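PDB 2GNO: DNA polymerase III, gamma subunit-related protein from Thermotoga maritima, which probably binds DNA and resembles the clamp-loader subunits of bacterial DNA polymerase III, with an AAA+-like domain followed by helical domains. Local coordinates for residues 210-213 with 214-218; 79-82 with 83-87. One frame throughout, in Å; residues are numbered along the deposited sequence.

Interaction 1: residues 210-213 with 214-218; sequences CREL and LERFS
Glu212 OE2 takes two N-H groups from Arg216: NE at 2.9 Å with an N-H...O angle of 153°, and NH2 in a weak, more bent bond. This is an i to i+4 salt bridge along the helix 203-219. OE2 offers its anti lone pair, the one facing away from the other carboxylate oxygen, and lies at the edge of the guanidinium, in its plane. OE2 alone does the bonding, and the carboxylate and guanidinium planes are 80° apart, so this is not the coplanar two-oxygen pair. Glu212 reaches the arginine by a bend at chi2 (58°), whereas Arg216 runs extended from CG to NE, its CG passing Glu212 O at 3.4 Å. The guanidinium has further partners: NH2 also donates to Leu190 O and NH1, weakly, to Thr192 OG1. With NE, NH1 and NH2 all engaged, the group is probably well restrained in rotation. Glu212, Glu215 and Arg216 also line the pocket that holds a 2-ethoxyethanol molecule, probably from the crystallisation liquor.

Along the same helix runs the ordinary i to i+4 ladder, with Leu214 N to Cys210 O at 3.0 Å and Phe217 N to Leu213 O at 3.1 Å. The buried face is largely apolar: Leu214 touches Leu248, Ile251 and Leu291, and Phe217 touches Leu228 and Val232 and meets Phe225 edge-to-face. Leu214 CG also packs over the backbone, 3.4 Å from Cys210 O. The side chains of Leu213 and Phe217 lie next to each other and point the same way. Within the helix, Phe217 CE2 reaches Leu213 CG at 3.9 Å, while Phe217 CD2 comes within 3.3 Å of Leu213 O.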
loop_
_atom_site.group_PDB
_atom_site.type_symbol
_atom_site.label_atom_id
_atom_site.label_comp_id
_atom_site.label_asym_id
_atom_site.label_seq_id
_atom_site.Cartn_x
_atom_site.Cartn_y
_atom_site.Cartn_z
ATOM N N CYS A 210 12.474 -4.741 7.032
ATOM C CA CYS A 210 12.068 -6.143 6.803
ATOM C C CYS A 210 13.175 -6.908 6.072
ATOM O O CYS A 210 13.476 -8.022 6.456
ATOM C CB CYS A 210 10.732 -6.266 6.101
ATOM S SG CYS A 210 9.392 -5.927 7.252
ATOM N N ARG A 211 13.740 -6.313 5.022
ATOM C CA ARG A 211 14.843 -6.927 4.275
ATOM C C ARG A 211 16.015 -7.234 5.205
ATOM O O ARG A 211 16.582 -8.327 5.160
ATOM C CB ARG A 211 15.316 -6.042 3.115
ATOM C CG ARG A 211 14.410 -6.070 1.896
ATOM C CD ARG A 211 14.944 -5.259 0.711
ATOM N NE ARG A 211 16.301 -5.645 0.275
ATOM C CZ ARG A 211 17.459 -5.076 0.659
ATOM N NH1 ARG A 211 17.518 -4.067 1.528
ATOM N NH2 ARG A 211 18.597 -5.530 0.171
ATOM N N GLU A 212 16.360 -6.266 6.051
ATOM C CA GLU A 212 17.434 -6.420 7.014
ATOM C C GLU A 212 17.163 -7.501 8.055
ATOM O O GLU A 212 18.072 -8.253 8.399
ATOM C CB GLU A 212 17.699 -5.086 7.705
ATOM C CG GLU A 212 18.767 -5.084 8.786
ATOM C CD GLU A 212 20.106 -5.540 8.298
ATOM O OE1 GLU A 212 20.474 -5.283 7.130
ATOM O OE2 GLU A 212 20.824 -6.120 9.123
ATOM N N LEU A 213 15.942 -7.575 8.569
ATOM C CA LEU A 213 15.624 -8.602 9.549
ATOM C C LEU A 213 15.745 -9.998 8.893
ATOM O O LEU A 213 16.219 -10.936 9.535
ATOM C CB LEU A 213 14.219 -8.409 10.119
ATOM C CG LEU A 213 13.843 -9.387 11.248
ATOM C CD1 LEU A 213 14.752 -9.224 12.453
ATOM C CD2 LEU A 213 12.402 -9.301 11.646
ATOM N N LEU A 214 15.305 -10.134 7.640
ATOM C CA LEU A 214 15.403 -11.415 6.939
ATOM C C LEU A 214 16.830 -11.842 6.733
ATOM O O LEU A 214 17.128 -13.046 6.833
ATOM C CB LEU A 214 14.708 -11.391 5.596
ATOM C CG LEU A 214 13.197 -11.346 5.674
ATOM C CD1 LEU A 214 12.603 -11.043 4.315
ATOM C CD2 LEU A 214 12.635 -12.655 6.246
ATOM N N GLU A 215 17.686 -10.871 6.411
ATOM C CA GLU A 215 19.100 -11.117 6.207
ATOM C C GLU A 215 19.730 -11.593 7.509
ATOM O O GLU A 215 20.610 -12.433 7.471
ATOM C CB GLU A 215 19.818 -9.866 5.643
ATOM C CG GLU A 215 21.293 -10.062 5.237
ATOM C CD GLU A 215 21.504 -11.018 4.070
ATOM O OE1 GLU A 215 20.535 -11.482 3.442
ATOM O OE2 GLU A 215 22.668 -11.313 3.775
ATOM N N ARG A 216 19.279 -11.076 8.655
ATOM C CA ARG A 216 19.800 -11.529 9.948
ATOM C C ARG A 216 19.397 -12.947 10.213
ATOM O O ARG A 216 20.200 -13.698 10.746
ATOM C CB ARG A 216 19.363 -10.645 11.087
ATOM C CG ARG A 216 19.979 -9.312 10.964
ATOM C CD ARG A 216 19.652 -8.411 12.064
ATOM N NE ARG A 216 20.255 -7.116 11.782
ATOM C CZ ARG A 216 20.294 -6.092 12.622
ATOM N NH1 ARG A 216 19.850 -6.197 13.873
ATOM N NH2 ARG A 216 20.871 -4.971 12.203
ATOM N N PHE A 217 18.158 -13.310 9.888
ATOM C CA PHE A 217 17.733 -14.685 10.055
ATOM C C PHE A 217 18.459 -15.574 9.074
ATOM O O PHE A 217 18.719 -16.705 9.398
ATOM C CB PHE A 217 16.217 -14.886 9.965
ATOM C CG PHE A 217 15.496 -14.499 11.217
ATOM C CD1 PHE A 217 15.544 -15.332 12.326
ATOM C CD2 PHE A 217 14.736 -13.371 11.278
ATOM C CE1 PHE A 217 14.897 -15.020 13.474
ATOM C CE2 PHE A 217 14.054 -13.053 12.453
ATOM C CZ PHE A 217 14.134 -13.882 13.539
ATOM N N SER A 218 18.765 -15.074 7.881
ATOM C CA SER A 218 19.520 -15.836 6.890
ATOM C C SER A 218 21.002 -16.071 7.278
ATOM O O SER A 218 21.538 -17.160 7.058
ATOM C CB SER A 218 19.468 -15.103 5.542
ATOM O OG SER A 218 20.127 -15.856 4.523
#

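Interaction 2: residues 79-82 with 83-87; sequences ELYT and RKYVI
Tyr81 leans from the loop before strand 84-88 against Arg83, just ahead of that strand, and Tyr85 within it, in the parallel sheet of the AAA+-like domain. Its CB comes first, 3.0 Å from Arg83 O. With CG beside the backbone N (chi1 -73°), the ring then swings towards Tyr85, and Arg83 O is left at the ring edge, near its plane. CD2 is 3.6 Å from that oxygen and equally 3.6 Å from Tyr85 CE1. Further out, CE2 stands 4.0 Å from both CD1 and CE1 of Tyr85. The tip, OH, bonds to Phe45 O. The rings of Tyr81 and Tyr85 approach obliquely, with planes at 81° and centroids 5.6 Å apart.

Two carboxylates hold the backbone here: Glu43 OE2 accepts Arg83 N as well as Tyr85 OH, Glu43 OE1 accepts Thr82 N, and Asp51 accepts the backbone N of Glu79, Leu80 and Tyr81.

Between the two segments the contact is therefore van der Waals and aromatic, without a hydrogen bond. Arg83 O is buried against Tyr81 CB and the ring edge with no hydrogen-bond partner in the model, which probably leaves it weak C-H...O and electrostatic contacts there.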
loop_
_atom_site.group_PDB
_atom_site.type_symbol
_atom_site.label_atom_id
_atom_site.label_comp_id
_atom_site.label_asym_id
_atom_site.label_seq_id
_atom_site.Cartn_x
_atom_site.Cartn_y
_atom_site.Cartn_z
ATOM N N GLU A 79 -13.904 26.334 0.775
ATOM C CA GLU A 79 -13.482 27.670 1.181
ATOM C C GLU A 79 -12.639 28.362 0.125
ATOM O O GLU A 79 -12.988 29.451 -0.336
ATOM C CB GLU A 79 -12.681 27.619 2.488
ATOM C CG GLU A 79 -13.455 27.090 3.688
ATOM C CD GLU A 79 -12.669 27.171 5.006
ATOM O OE1 GLU A 79 -11.539 27.725 5.031
ATOM O OE2 GLU A 79 -13.201 26.680 6.029
ATOM N N LEU A 80 -11.529 27.719 -0.240
ATOM C CA LEU A 80 -10.562 28.235 -1.217
ATOM C C LEU A 80 -10.726 27.656 -2.603
ATOM O O LEU A 80 -10.591 28.368 -3.609
ATOM C CB LEU A 80 -9.149 27.881 -0.757
ATOM C CG LEU A 80 -8.705 28.406 0.609
ATOM C CD1 LEU A 80 -7.366 27.802 1.006
ATOM C CD2 LEU A 80 -8.635 29.912 0.604
ATOM N N TYR A 81 -10.948 26.348 -2.662
ATOM C CA TYR A 81 -11.109 25.676 -3.926
ATOM C C TYR A 81 -12.441 25.949 -4.630
ATOM O O TYR A 81 -13.405 26.372 -4.009
ATOM C CB TYR A 81 -10.965 24.147 -3.777
ATOM C CG TYR A 81 -9.606 23.503 -3.522
ATOM C CD1 TYR A 81 -8.410 24.140 -3.828
ATOM C CD2 TYR A 81 -9.542 22.123 -3.273
ATOM C CE1 TYR A 81 -7.196 23.481 -3.693
ATOM C CE2 TYR A 81 -8.328 21.458 -3.170
ATOM C CZ TYR A 81 -7.162 22.149 -3.377
ATOM O OH TYR A 81 -5.960 21.500 -3.281
ATOM N N THR A 82 -12.468 25.710 -5.939
ATOM C CA THR A 82 -13.684 25.840 -6.756
ATOM C C THR A 82 -14.567 24.633 -6.391
ATOM O O THR A 82 -15.776 24.775 -6.201
ATOM C CB THR A 82 -13.352 25.843 -8.270
ATOM O OG1 THR A 82 -12.546 26.984 -8.570
ATOM C CG2 THR A 82 -14.600 25.909 -9.128
ATOM N N ARG A 83 -13.935 23.454 -6.281
ATOM C CA ARG A 83 -14.600 22.217 -5.908
ATOM C C ARG A 83 -14.106 21.627 -4.574
ATOM O O ARG A 83 -13.000 21.908 -4.117
ATOM C CB ARG A 83 -14.424 21.181 -7.023
ATOM C CG ARG A 83 -15.148 21.576 -8.300
ATOM C CD ARG A 83 -14.948 20.611 -9.455
ATOM N NE ARG A 83 -15.793 20.992 -10.591
ATOM C CZ ARG A 83 -15.509 21.945 -11.487
ATOM N NH1 ARG A 83 -14.386 22.659 -11.437
ATOM N NH2 ARG A 83 -16.390 22.194 -12.460
ATOM N N LYS A 84 -14.964 20.823 -3.950
ATOM C CA LYS A 84 -14.669 20.103 -2.702
ATOM C C LYS A 84 -14.369 18.653 -3.131
ATOM O O LYS A 84 -15.056 18.110 -3.992
ATOM C CB LYS A 84 -15.847 20.197 -1.748
ATOM C CG LYS A 84 -15.737 19.309 -0.566
ATOM C CD LYS A 84 -16.743 19.639 0.524
ATOM C CE LYS A 84 -16.335 20.829 1.330
ATOM N NZ LYS A 84 -17.157 20.972 2.557
ATOM N N TYR A 85 -13.379 18.030 -2.506
ATOM C CA TYR A 85 -12.947 16.687 -2.874
ATOM C C TYR A 85 -13.007 15.688 -1.734
ATOM O O TYR A 85 -12.700 16.034 -0.620
ATOM C CB TYR A 85 -11.498 16.738 -3.358
ATOM C CG TYR A 85 -11.299 17.602 -4.580
ATOM C CD1 TYR A 85 -11.223 18.991 -4.467
ATOM C CD2 TYR A 85 -11.126 17.038 -5.835
ATOM C CE1 TYR A 85 -11.063 19.789 -5.571
ATOM C CE2 TYR A 85 -10.978 17.836 -6.965
ATOM C CZ TYR A 85 -10.950 19.219 -6.815
ATOM O OH TYR A 85 -10.757 20.060 -7.872
ATOM N N VAL A 86 -13.437 14.462 -2.024
ATOM C CA VAL A 86 -13.452 13.395 -1.036
ATOM C C VAL A 86 -12.643 12.250 -1.627
ATOM O O VAL A 86 -12.941 11.807 -2.721
ATOM C CB VAL A 86 -14.875 12.886 -0.689
ATOM C CG1 VAL A 86 -14.800 11.664 0.227
ATOM C CG2 VAL A 86 -15.685 13.972 -0.048
ATOM N N ILE A 87 -11.629 11.772 -0.895
ATOM C CA ILE A 87 -10.790 10.671 -1.332
ATOM C C ILE A 87 -11.088 9.451 -0.464
ATOM O O ILE A 87 -11.016 9.537 0.756
ATOM C CB ILE A 87 -9.321 11.045 -1.260
ATOM C CG1 ILE A 87 -9.056 12.274 -2.148
ATOM C CG2 ILE A 87 -8.459 9.880 -1.712
ATOM C CD1 ILE A 87 -7.812 12.989 -1.806
#

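How the interactions relate
Interaction 2 comes first along the chain, and the two contacts lie on opposite sides of its centre, with centres 44 Å apart and nearest atoms about 25 Å apart. They share no secondary structure. Residues 79-87 enter strand 84-88, which sits between strands 52-55 and 113-119 of the five-stranded parallel sheet in the AAA+-like part. Residues 210-218 occupy helix 203-219, packed against helices 225-235, 239-254 and 283-298 of the all-helical C-terminal part. The AAA+ lid, roughly residues 142-190, falls between them in sequence. One contact thus belongs to the sheet-bearing module and the other to a helical bundle, a division consistent with clamp-loader relatives.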